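Local coordinates for clavulanic acid biosynthesis oligopeptide binding protein 2 (Streptomyces clavuligerus, PDB 2WOL), which probably binds peptides as a family 5 extracellular solute-binding protein associated with the biosynthesis of the beta-lactamase inhibitor clavulanic acid, at residues R97-L103 with H170-L176; D119-Q125 with A192-R198; Y139-L143 with F183-M187. All blocks are in the same frame, centred on the assembly; numbering follows the deposited sequence. Where two conformers were deposited one is given.

Following the chain from the N terminus, strand 98-102 leads into helix 117-127, then helix 140-144, and the chain returns through strand 171-175, helix 183-186 and the loop that carries 192-198. Contact 1 closes the first loop by pairing the two strands. Contact 2 crosses it, since its helix lies inside that loop and its loop segment beyond; contact 3 crosses contact 1 likewise and is nested within contact 2. All three lie on one side of the chain's centre. Together they tie a four-stranded antiparallel sheet to three helices and a loop: Ile172 meets Val120, Tyr101 reaches Asp184, and Ala192 touches Met187.

Contact 1 (R97-L103 with H170-L176); sequences RTWTYRL and HTIVFRL
Strands 98-102 and 171-175 run antiparallel, their axes 4.6 Å apart at 168°, and six backbone hydrogen bonds join the two segments from Leu176 N on Arg97 O to Leu103 N on His170 O. The bond from Phe174 N to Trp99 O is short, 2.7 Å, and almost straight. On one face of the sheet Thr98, Thr100 and Val173 form a partly exposed patch: Val173 CG1 lies 3.7 Å from Thr98 CG2, while the Val173 and Thr100 side chains lie side by side, Val173 CG2 against Thr100 OG1. On the other face Tyr101 crosses Phe174 at about a right angle, the Phe174 edge atom CE1 meeting Tyr101 CD1 at 3.9 Å. Ile172 CG1 stands anti to the backbone N (chi1 -168°), which leaves CG2 to touch Tyr101 CB at 3.8 Å. Leu176 CD1 closes this row against Trp99 CD1. A water donates to both Arg97 O and Leu176 O. A classic beta bulge sets Arg97 and Thr98 together opposite Ser93 of strand 91-93. The pair forms the middle of a four-stranded antiparallel sheet, flanked by strands 91-93 and 164-166; helix 117-127 packs on Ile172 and Phe174, and Phe183 of helix 183-186 meets the rings of Trp99 and Phe174.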
loop_
_atom_site.group_PDB
_atom_site.type_symbol
_atom_site.label_atom_id
_atom_site.label_comp_id
_atom_site.label_asym_id
_atom_site.label_seq_id
_atom_site.Cartn_x
_atom_site.Cartn_y
_atom_site.Cartn_z
ATOM N N ARG A 97 -15.475 3.578 -19.219
ATOM C CA ARG A 97 -15.464 2.131 -19.454
ATOM C C ARG A 97 -14.374 1.674 -20.417
ATOM O O ARG A 97 -13.986 0.510 -20.400
ATOM C CB ARG A 97 -16.819 1.658 -19.983
ATOM C CG ARG A 97 -17.956 1.713 -18.983
ATOM C CD ARG A 97 -19.289 1.467 -19.684
ATOM N NE ARG A 97 -20.432 1.614 -18.784
ATOM C CZ ARG A 97 -21.062 2.762 -18.537
ATOM N NH1 ARG A 97 -20.667 3.890 -19.117
ATOM N NH2 ARG A 97 -22.093 2.780 -17.700
ATOM N N THR A 98 -13.891 2.574 -21.267
ATOM C CA THR A 98 -12.896 2.203 -22.270
ATOM C C THR A 98 -11.629 3.049 -22.160
ATOM O O THR A 98 -11.682 4.284 -22.171
ATOM C CB THR A 98 -13.494 2.243 -23.692
ATOM O OG1 THR A 98 -14.658 1.406 -23.728
ATOM C CG2 THR A 98 -12.487 1.752 -24.734
ATOM N N TRP A 99 -10.496 2.362 -22.055
ATOM C CA TRP A 99 -9.208 2.999 -21.835
ATOM C C TRP A 99 -8.228 2.583 -22.916
ATOM O O TRP A 99 -7.955 1.394 -23.097
ATOM C CB TRP A 99 -8.679 2.623 -20.452
ATOM C CG TRP A 99 -9.437 3.268 -19.343
ATOM C CD1 TRP A 99 -10.707 2.977 -18.933
ATOM C CD2 TRP A 99 -8.977 4.329 -18.503
ATOM N NE1 TRP A 99 -11.066 3.789 -17.883
ATOM C CE2 TRP A 99 -10.022 4.629 -17.599
ATOM C CE3 TRP A 99 -7.779 5.049 -18.418
ATOM C CZ2 TRP A 99 -9.903 5.626 -16.625
ATOM C CZ3 TRP A 99 -7.659 6.033 -17.451
ATOM C CH2 TRP A 99 -8.718 6.315 -16.568
ATOM N N THR A 100 -7.706 3.575 -23.631
ATOM C CA THR A 100 -6.801 3.353 -24.749
ATOM C C THR A 100 -5.419 3.940 -24.459
ATOM O O THR A 100 -5.302 5.066 -23.968
ATOM C CB THR A 100 -7.389 3.976 -26.041
ATOM O OG1 THR A 100 -8.683 3.413 -26.292
ATOM C CG2 THR A 100 -6.488 3.736 -27.243
ATOM N N TYR A 101 -4.381 3.160 -24.758
ATOM C CA TYR A 101 -2.988 3.581 -24.605
ATOM C C TYR A 101 -2.231 3.359 -25.902
ATOM O O TYR A 101 -2.517 2.416 -26.652
ATOM C CB TYR A 101 -2.290 2.808 -23.475
ATOM C CG TYR A 101 -2.910 3.002 -22.113
ATOM C CD1 TYR A 101 -3.993 2.224 -21.709
ATOM C CD2 TYR A 101 -2.413 3.958 -21.224
ATOM C CE1 TYR A 101 -4.576 2.390 -20.460
ATOM C CE2 TYR A 101 -2.988 4.134 -19.967
ATOM C CZ TYR A 101 -4.072 3.345 -19.595
ATOM O OH TYR A 101 -4.670 3.494 -18.363
ATOM N N ARG A 102 -1.258 4.230 -26.148
ATOM C CA ARG A 102 -0.423 4.163 -27.341
ATOM C C ARG A 102 1.026 4.029 -26.907
ATOM O O ARG A 102 1.559 4.898 -26.216
ATOM C CB ARG A 102 -0.650 5.399 -28.221
ATOM C CG ARG A 102 -2.131 5.630 -28.479
ATOM C CD ARG A 102 -2.461 6.809 -29.382
ATOM N NE ARG A 102 -3.909 7.012 -29.366
ATOM C CZ ARG A 102 -4.784 6.294 -30.070
ATOM N NH1 ARG A 102 -4.365 5.332 -30.885
ATOM N NH2 ARG A 102 -6.081 6.542 -29.963
ATOM N N LEU A 103 1.646 2.923 -27.297
ATOM C CA LEU A 103 2.982 2.575 -26.830
ATOM C C LEU A 103 4.082 3.264 -27.622
ATOM O O LEU A 103 3.967 3.451 -28.840
ATOM C CB LEU A 103 3.188 1.061 -26.887
ATOM C CG LEU A 103 2.597 0.186 -25.781
ATOM C CD1 LEU A 103 1.089 0.011 -25.938
ATOM C CD2 LEU A 103 3.293 -1.171 -25.787
ATOM N N HIS A 170 1.495 -1.335 -31.256
ATOM C CA HIS A 170 1.742 -0.166 -30.411
ATOM C C HIS A 170 0.463 0.467 -29.858
ATOM O O HIS A 170 0.467 1.624 -29.431
ATOM C CB HIS A 170 2.588 0.862 -31.169
ATOM C CG HIS A 170 3.892 0.313 -31.656
ATOM N ND1 HIS A 170 4.948 0.042 -30.812
ATOM C CD2 HIS A 170 4.299 -0.046 -32.895
ATOM C CE1 HIS A 170 5.955 -0.448 -31.513
ATOM N NE2 HIS A 170 5.588 -0.509 -32.780
ATOM N N THR A 171 -0.622 -0.303 -29.849
ATOM C CA THR A 171 -1.904 0.176 -29.344
ATOM C C THR A 171 -2.577 -0.898 -28.503
ATOM O O THR A 171 -2.592 -2.073 -28.873
ATOM C CB THR A 171 -2.848 0.600 -30.494
ATOM O OG1 THR A 171 -2.129 1.423 -31.421
ATOM C CG2 THR A 171 -4.050 1.375 -29.966
ATOM N N ILE A 172 -3.124 -0.487 -27.365
ATOM C CA ILE A 172 -3.880 -1.394 -26.513
ATOM C C ILE A 172 -5.149 -0.717 -26.004
ATOM O O ILE A 172 -5.125 0.453 -25.596
ATOM C CB ILE A 172 -3.002 -1.983 -25.360
ATOM C CG1 ILE A 172 -3.726 -3.146 -24.661
ATOM C CG2 ILE A 172 -2.543 -0.889 -24.375
ATOM C CD1 ILE A 172 -2.803 -4.058 -23.870
ATOM N N VAL A 173 -6.261 -1.449 -26.067
ATOM C CA VAL A 173 -7.569 -0.937 -25.661
ATOM C C VAL A 173 -8.183 -1.849 -24.602
ATOM O O VAL A 173 -8.333 -3.051 -24.825
ATOM C CB VAL A 173 -8.545 -0.829 -26.868
ATOM C CG1 VAL A 173 -9.896 -0.280 -26.427
ATOM C CG2 VAL A 173 -7.951 0.046 -27.970
ATOM N N PHE A 174 -8.531 -1.270 -23.453
ATOM C CA PHE A 174 -9.181 -2.012 -22.373
ATOM C C PHE A 174 -10.668 -1.661 -22.313
ATOM O O PHE A 174 -11.034 -0.511 -22.066
ATOM C CB PHE A 174 -8.521 -1.695 -21.030
ATOM C CG PHE A 174 -7.079 -2.105 -20.944
ATOM C CD1 PHE A 174 -6.060 -1.206 -21.260
ATOM C CD2 PHE A 174 -6.730 -3.386 -20.521
ATOM C CE1 PHE A 174 -4.724 -1.579 -21.175
ATOM C CE2 PHE A 174 -5.389 -3.766 -20.433
ATOM C CZ PHE A 174 -4.386 -2.861 -20.758
ATOM N N ARG A 175 -11.518 -2.659 -22.541
ATOM C CA ARG A 175 -12.965 -2.475 -22.475
ATOM C C ARG A 175 -13.472 -3.028 -21.150
ATOM O O ARG A 175 -13.658 -4.236 -21.000
ATOM C CB ARG A 175 -13.658 -3.181 -23.644
ATOM C CG ARG A 175 -13.314 -2.639 -25.024
ATOM C CD ARG A 175 -14.009 -3.486 -26.076
ATOM N NE ARG A 175 -13.921 -2.929 -27.425
ATOM C CZ ARG A 175 -14.452 -3.503 -28.505
ATOM N NH1 ARG A 175 -15.104 -4.655 -28.401
ATOM N NH2 ARG A 175 -14.326 -2.927 -29.694
ATOM N N LEU A 176 -13.689 -2.132 -20.194
ATOM C CA LEU A 176 -14.012 -2.528 -18.826
ATOM C C LEU A 176 -15.472 -2.922 -18.662
ATOM O O LEU A 176 -16.330 -2.489 -19.430
ATOM C CB LEU A 176 -13.632 -1.420 -17.830
ATOM C CG LEU A 176 -12.242 -0.780 -17.949
ATOM C CD1 LEU A 176 -12.031 0.263 -16.858
ATOM C CD2 LEU A 176 -11.125 -1.809 -17.931
HETATM O O HOH W 1 -16.063 -1.125 -22.112
#

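Contact 2 (D119-Q125 with A192-R198); sequences DVRHAVQ and AAPVPRR
Asp119 O is gripped by two backbone N-H groups that come from opposite faces of its carbonyl plane: Ala123 N, in the regular bond of helix 117-127, and Val195 N, at 3.0 Å, from the loop laid along that helix. This is helix-to-loop packing within the family 5 solute-binding fold, joining helix 117-127 to the connection between helix 183-186 and strand 215-221. The Asp119 carboxylate adds water-mediated links to the loop. One water donates to OD1 and accepts from Arg197 N, and another donates to OD2 and accepts from Arg198 NH1; Tyr109 OH and Thr116 N also bond to OD2. Asp119 OD2 and Arg198 NH2 are 4.4 Å apart, too far for a salt bridge, and no N-H is aimed at the oxygen, though the opposite charges probably still attract; Arg198 NH2 hydrogen-bonds Thr113 OG1 instead. Apolar contacts continue along the helix, where Val120 CG2 lies 4.0 Å from Pro194 CB and Ala123 CB 4.3 Å from Val195 CG2. His122, its CG anti to the backbone N (chi1 -175°), swings its ring toward the loop, and NE2 is hydrogen-bonded to Asp200 OD2. Val195 O sits at the ring edge, 3.2 Å from His122 CD2. Arg197 covers one face of the same ring in a CH-pi contact, its CB 3.9 Å from the His122 ring centroid and only 8° off the normal.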
loop_
_atom_site.group_PDB
_atom_site.type_symbol
_atom_site.label_atom_id
_atom_site.label_comp_id
_atom_site.label_asym_id
_atom_site.label_seq_id
_atom_site.Cartn_x
_atom_site.Cartn_y
_atom_site.Cartn_z
ATOM N N ASP A 119 2.417 -7.836 -25.364
ATOM C CA ASP A 119 3.103 -8.194 -24.118
ATOM C C ASP A 119 2.410 -7.588 -22.905
ATOM O O ASP A 119 2.452 -8.164 -21.811
ATOM C CB ASP A 119 4.556 -7.718 -24.147
ATOM C CG ASP A 119 5.330 -8.224 -25.356
ATOM O OD1 ASP A 119 4.882 -9.185 -26.024
ATOM O OD2 ASP A 119 6.414 -7.658 -25.625
ATOM N N VAL A 120 1.790 -6.424 -23.101
ATOM C CA VAL A 120 1.029 -5.778 -22.038
ATOM C C VAL A 120 -0.272 -6.542 -21.826
ATOM O O VAL A 120 -0.653 -6.820 -20.686
ATOM C CB VAL A 120 0.754 -4.279 -22.326
ATOM C CG1 VAL A 120 -0.067 -3.658 -21.193
ATOM C CG2 VAL A 120 2.060 -3.520 -22.504
ATOM N N ARG A 121 -0.942 -6.901 -22.919
ATOM C CA ARG A 121 -2.118 -7.750 -22.807
ATOM C C ARG A 121 -1.761 -9.066 -22.128
ATOM O O ARG A 121 -2.498 -9.535 -21.258
ATOM C CB ARG A 121 -2.753 -8.027 -24.163
ATOM C CG ARG A 121 -3.933 -8.986 -24.071
ATOM C CD ARG A 121 -4.777 -8.943 -25.309
ATOM N NE ARG A 121 -4.097 -9.554 -26.441
ATOM C CZ ARG A 121 -4.577 -9.549 -27.676
ATOM N NH1 ARG A 121 -5.741 -8.958 -27.931
ATOM N NH2 ARG A 121 -3.892 -10.133 -28.650
ATOM N N HIS A 122 -0.639 -9.660 -22.526
ATOM C CA HIS A 122 -0.226 -10.927 -21.936
ATOM C C HIS A 122 -0.021 -10.815 -20.424
ATOM O O HIS A 122 -0.460 -11.688 -19.674
ATOM C CB HIS A 122 1.021 -11.511 -22.606
ATOM C CG HIS A 122 1.383 -12.864 -22.081
ATOM N ND1 HIS A 122 0.631 -13.987 -22.355
ATOM C CD2 HIS A 122 2.383 -13.268 -21.264
ATOM C CE1 HIS A 122 1.164 -15.028 -21.741
ATOM N NE2 HIS A 122 2.227 -14.619 -21.071
ATOM N N ALA A 123 0.626 -9.737 -19.989
ATOM C CA ALA A 123 0.827 -9.477 -18.564
ATOM C C ALA A 123 -0.501 -9.415 -17.809
ATOM O O ALA A 123 -0.650 -10.035 -16.749
ATOM C CB ALA A 123 1.606 -8.189 -18.373
ATOM N N VAL A 124 -1.460 -8.681 -18.363
ATOM C CA VAL A 124 -2.782 -8.557 -17.758
ATOM C C VAL A 124 -3.502 -9.915 -17.748
ATOM O O VAL A 124 -4.142 -10.285 -16.761
ATOM C CB VAL A 124 -3.617 -7.460 -18.465
ATOM C CG1 VAL A 124 -5.043 -7.449 -17.960
ATOM C CG2 VAL A 124 -2.966 -6.091 -18.254
ATOM N N GLN A 125 -3.372 -10.659 -18.843
ATOM C CA GLN A 125 -3.953 -11.997 -18.932
ATOM C C GLN A 125 -3.380 -12.947 -17.884
ATOM O O GLN A 125 -4.123 -13.737 -17.297
ATOM C CB GLN A 125 -3.774 -12.565 -20.339
ATOM C CG GLN A 125 -4.711 -11.926 -21.343
ATOM C CD GLN A 125 -4.489 -12.367 -22.779
ATOM O OE1 GLN A 125 -5.290 -12.038 -23.648
ATOM N NE2 GLN A 125 -3.393 -13.076 -23.041
ATOM N N ALA A 192 1.027 -5.246 -14.325
ATOM C CA ALA A 192 0.699 -4.784 -15.673
ATOM C C ALA A 192 1.939 -4.429 -16.508
ATOM O O ALA A 192 1.811 -3.961 -17.645
ATOM C CB ALA A 192 -0.272 -3.614 -15.617
ATOM N N ALA A 193 3.129 -4.649 -15.951
ATOM C CA ALA A 193 4.375 -4.525 -16.717
ATOM C C ALA A 193 4.438 -5.620 -17.784
ATOM O O ALA A 193 4.152 -6.783 -17.497
ATOM C CB ALA A 193 5.584 -4.605 -15.800
ATOM N N PRO A 194 4.828 -5.257 -19.021
ATOM C CA PRO A 194 4.758 -6.240 -20.102
ATOM C C PRO A 194 5.582 -7.499 -19.844
ATOM O O PRO A 194 6.687 -7.433 -19.303
ATOM C CB PRO A 194 5.298 -5.472 -21.321
ATOM C CG PRO A 194 6.036 -4.302 -20.760
ATOM C CD PRO A 194 5.336 -3.955 -19.486
ATOM N N VAL A 195 5.011 -8.639 -20.233
ATOM C CA VAL A 195 5.685 -9.929 -20.178
ATOM C C VAL A 195 5.473 -10.555 -21.551
ATOM O O VAL A 195 4.330 -10.794 -21.941
ATOM C CB VAL A 195 5.077 -10.856 -19.095
ATOM C CG1 VAL A 195 5.659 -12.256 -19.192
ATOM C CG2 VAL A 195 5.312 -10.290 -17.697
ATOM N N PRO A 196 6.568 -10.802 -22.297
ATOM C CA PRO A 196 6.384 -11.404 -23.616
ATOM C C PRO A 196 6.097 -12.895 -23.474
ATOM O O PRO A 196 6.823 -13.601 -22.769
ATOM C CB PRO A 196 7.726 -11.154 -24.310
ATOM C CG PRO A 196 8.714 -11.065 -23.217
ATOM C CD PRO A 196 7.990 -10.559 -21.987
ATOM N N ARG A 197 5.035 -13.360 -24.131
ATOM C CA ARG A 197 4.613 -14.759 -24.022
ATOM C C ARG A 197 5.761 -15.731 -24.329
ATOM O O ARG A 197 5.901 -16.765 -23.664
ATOM C CB ARG A 197 3.393 -15.065 -24.901
ATOM C CG ARG A 197 2.850 -16.477 -24.685
ATOM C CD ARG A 197 1.824 -16.884 -25.730
ATOM N NE ARG A 197 0.458 -16.533 -25.343
ATOM C CZ ARG A 197 -0.297 -17.231 -24.494
ATOM N NH1 ARG A 197 0.173 -18.327 -23.910
ATOM N NH2 ARG A 197 -1.527 -16.823 -24.222
ATOM N N ARG A 198 6.598 -15.378 -25.309
ATOM C CA ARG A 198 7.752 -16.206 -25.689
ATOM C C ARG A 198 8.705 -16.557 -24.536
ATOM O O ARG A 198 9.348 -17.609 -24.562
ATOM C CB ARG A 198 8.535 -15.561 -26.839
ATOM C CG ARG A 198 9.022 -14.150 -26.538
ATOM C CD ARG A 198 9.835 -13.548 -27.673
ATOM N NE ARG A 198 10.221 -12.185 -27.313
ATOM C CZ ARG A 198 9.491 -11.099 -27.556
ATOM N NH1 ARG A 198 8.337 -11.185 -28.200
ATOM N NH2 ARG A 198 9.922 -9.910 -27.159
HETATM O O HOH W 2 6.938 -8.687 -28.119
HETATM O O HOH W 3 3.622 -11.602 -25.869
HETATM O O HOH W 4 -0.825 -13.824 -24.831
HETATM O O HOH W 5 -3.325 -15.046 -25.330
#

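Contact 3 (Y139-L143 with F183-M187); sequences YLIPL and FDHLM
Two short helices, 140-144 and 183-186, meet here through a buried, wholly apolar interface in the family 5 solute-binding fold. Leu186 is central to it: its side chain heads toward the opposite helix and forks, CD1 to one pair of leucines and CD2 to Tyr139. Leu186 CD1 is 3.5 Å from Leu143 CD1, tighter than usual for two methyl groups, and the two side chains cross at a slant. The other branch, Leu186 CD2, rests 3.9 Å from Tyr139 CB, while the tyrosine ring leads away from the contact and its hydroxyl bonds to Asp456. Leu140 supplies the second meeting point through a single methyl. Its CD2 lies 3.7 Å from Phe183 CE1, the side chain crossing that of the phenylalanine at about a right angle, and it is equally near Met187 CE at 3.7 Å. Met187 starts out away from the other helix, but its chain bends at chi2 (-58°) and again at chi3, which returns the terminal methyl to Leu140. Leu140 CD2 also approaches Leu186 CD1 at 4.0 Å, so the two meeting points merge. Leu143 CD1 comes to the edge of the Phe183 ring. Beyond the pair, Thr177 OG1 hydrogen-bonds Pro142 O, the 183-187 side leans on strand 98-102 where Met187 touches Tyr101, and helix 140-144 reaches helix 117-127 through Leu140 on Val124.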
loop_
_atom_site.group_PDB
_atom_site.type_symbol
_atom_site.label_atom_id
_atom_site.label_comp_id
_atom_site.label_asym_id
_atom_site.label_seq_id
_atom_site.Cartn_x
_atom_site.Cartn_y
_atom_site.Cartn_z
ATOM N N TYR A 139 -7.135 -6.697 -8.934
ATOM C CA TYR A 139 -8.111 -5.670 -9.314
ATOM C C TYR A 139 -8.569 -5.774 -10.770
ATOM O O TYR A 139 -9.716 -5.463 -11.091
ATOM C CB TYR A 139 -7.534 -4.276 -9.071
ATOM C CG TYR A 139 -7.272 -3.988 -7.615
ATOM C CD1 TYR A 139 -6.001 -4.155 -7.071
ATOM C CD2 TYR A 139 -8.302 -3.560 -6.782
ATOM C CE1 TYR A 139 -5.761 -3.898 -5.727
ATOM C CE2 TYR A 139 -8.078 -3.298 -5.439
ATOM C CZ TYR A 139 -6.807 -3.468 -4.917
ATOM O OH TYR A 139 -6.581 -3.213 -3.585
ATOM N N LEU A 140 -7.668 -6.207 -11.646
ATOM C CA LEU A 140 -7.973 -6.278 -13.074
ATOM C C LEU A 140 -9.010 -7.340 -13.445
ATOM O O LEU A 140 -9.707 -7.200 -14.451
ATOM C CB LEU A 140 -6.689 -6.484 -13.879
ATOM C CG LEU A 140 -5.761 -5.266 -13.911
ATOM C CD1 LEU A 140 -4.354 -5.664 -14.335
ATOM C CD2 LEU A 140 -6.319 -4.172 -14.815
ATOM N N ILE A 141 -9.116 -8.390 -12.634
ATOM C CA ILE A 141 -9.976 -9.529 -12.967
ATOM C C ILE A 141 -11.465 -9.150 -13.091
ATOM O O ILE A 141 -12.047 -9.343 -14.154
ATOM C CB ILE A 141 -9.731 -10.752 -12.030
ATOM C CG1 ILE A 141 -8.303 -11.288 -12.227
ATOM C CG2 ILE A 141 -10.766 -11.850 -12.286
ATOM C CD1 ILE A 141 -7.925 -12.475 -11.335
ATOM N N PRO A 142 -12.086 -8.593 -12.027
ATOM C CA PRO A 142 -13.498 -8.210 -12.213
ATOM C C PRO A 142 -13.731 -7.123 -13.268
ATOM O O PRO A 142 -14.814 -7.061 -13.860
ATOM C CB PRO A 142 -13.923 -7.708 -10.828
ATOM C CG PRO A 142 -12.657 -7.411 -10.107
ATOM C CD PRO A 142 -11.614 -8.324 -10.654
ATOM N N LEU A 143 -12.729 -6.280 -13.502
ATOM C CA LEU A 143 -12.855 -5.205 -14.482
ATOM C C LEU A 143 -12.796 -5.695 -15.927
ATOM O O LEU A 143 -13.276 -5.011 -16.833
ATOM C CB LEU A 143 -11.789 -4.129 -14.248
ATOM C CG LEU A 143 -11.963 -3.248 -13.009
ATOM C CD1 LEU A 143 -10.728 -2.391 -12.819
ATOM C CD2 LEU A 143 -13.215 -2.380 -13.113
ATOM N N PHE A 183 -8.117 3.857 -13.545
ATOM C CA PHE A 183 -7.437 2.828 -14.339
ATOM C C PHE A 183 -5.941 3.080 -14.596
ATOM O O PHE A 183 -5.151 2.130 -14.638
ATOM C CB PHE A 183 -8.185 2.541 -15.644
ATOM C CG PHE A 183 -7.855 1.203 -16.246
ATOM C CD1 PHE A 183 -8.371 0.029 -15.693
ATOM C CD2 PHE A 183 -7.028 1.112 -17.359
ATOM C CE1 PHE A 183 -8.065 -1.207 -16.233
ATOM C CE2 PHE A 183 -6.725 -0.127 -17.918
ATOM C CZ PHE A 183 -7.244 -1.284 -17.355
ATOM N N ASP A 184 -5.541 4.345 -14.753
ATOM C CA ASP A 184 -4.117 4.665 -14.924
ATOM C C ASP A 184 -3.280 4.119 -13.756
ATOM O O ASP A 184 -2.115 3.754 -13.926
ATOM C CB ASP A 184 -3.889 6.179 -15.024
ATOM C CG ASP A 184 -4.025 6.725 -16.446
ATOM O OD1 ASP A 184 -4.075 5.947 -17.431
ATOM O OD2 ASP A 184 -4.058 7.968 -16.572
ATOM N N HIS A 185 -3.881 4.087 -12.567
ATOM C CA HIS A 185 -3.216 3.551 -11.379
ATOM C C HIS A 185 -2.963 2.060 -11.506
ATOM O O HIS A 185 -1.887 1.575 -11.150
ATOM C CB HIS A 185 -4.028 3.837 -10.119
ATOM C CG HIS A 185 -4.034 5.279 -9.730
ATOM N ND1 HIS A 185 -3.088 5.825 -8.890
ATOM C CD2 HIS A 185 -4.861 6.292 -10.079
ATOM C CE1 HIS A 185 -3.338 7.113 -8.729
ATOM N NE2 HIS A 185 -4.409 7.421 -9.439
ATOM N N LEU A 186 -3.951 1.339 -12.030
ATOM C CA LEU A 186 -3.797 -0.095 -12.256
ATOM C C LEU A 186 -2.717 -0.372 -13.293
ATOM O O LEU A 186 -1.993 -1.361 -13.189
ATOM C CB LEU A 186 -5.126 -0.737 -12.660
ATOM C CG LEU A 186 -6.308 -0.580 -11.694
ATOM C CD1 LEU A 186 -7.465 -1.451 -12.154
ATOM C CD2 LEU A 186 -5.948 -0.895 -10.231
ATOM N N MET A 187 -2.591 0.524 -14.270
ATOM C CA MET A 187 -1.581 0.379 -15.311
ATOM C C MET A 187 -0.185 0.776 -14.839
ATOM O O MET A 187 0.783 0.625 -15.582
ATOM C CB MET A 187 -1.982 1.164 -16.563
ATOM C CG MET A 187 -3.197 0.598 -17.294
ATOM S SD MET A 187 -2.999 -1.120 -17.826
ATOM C CE MET A 187 -3.764 -2.045 -16.497
#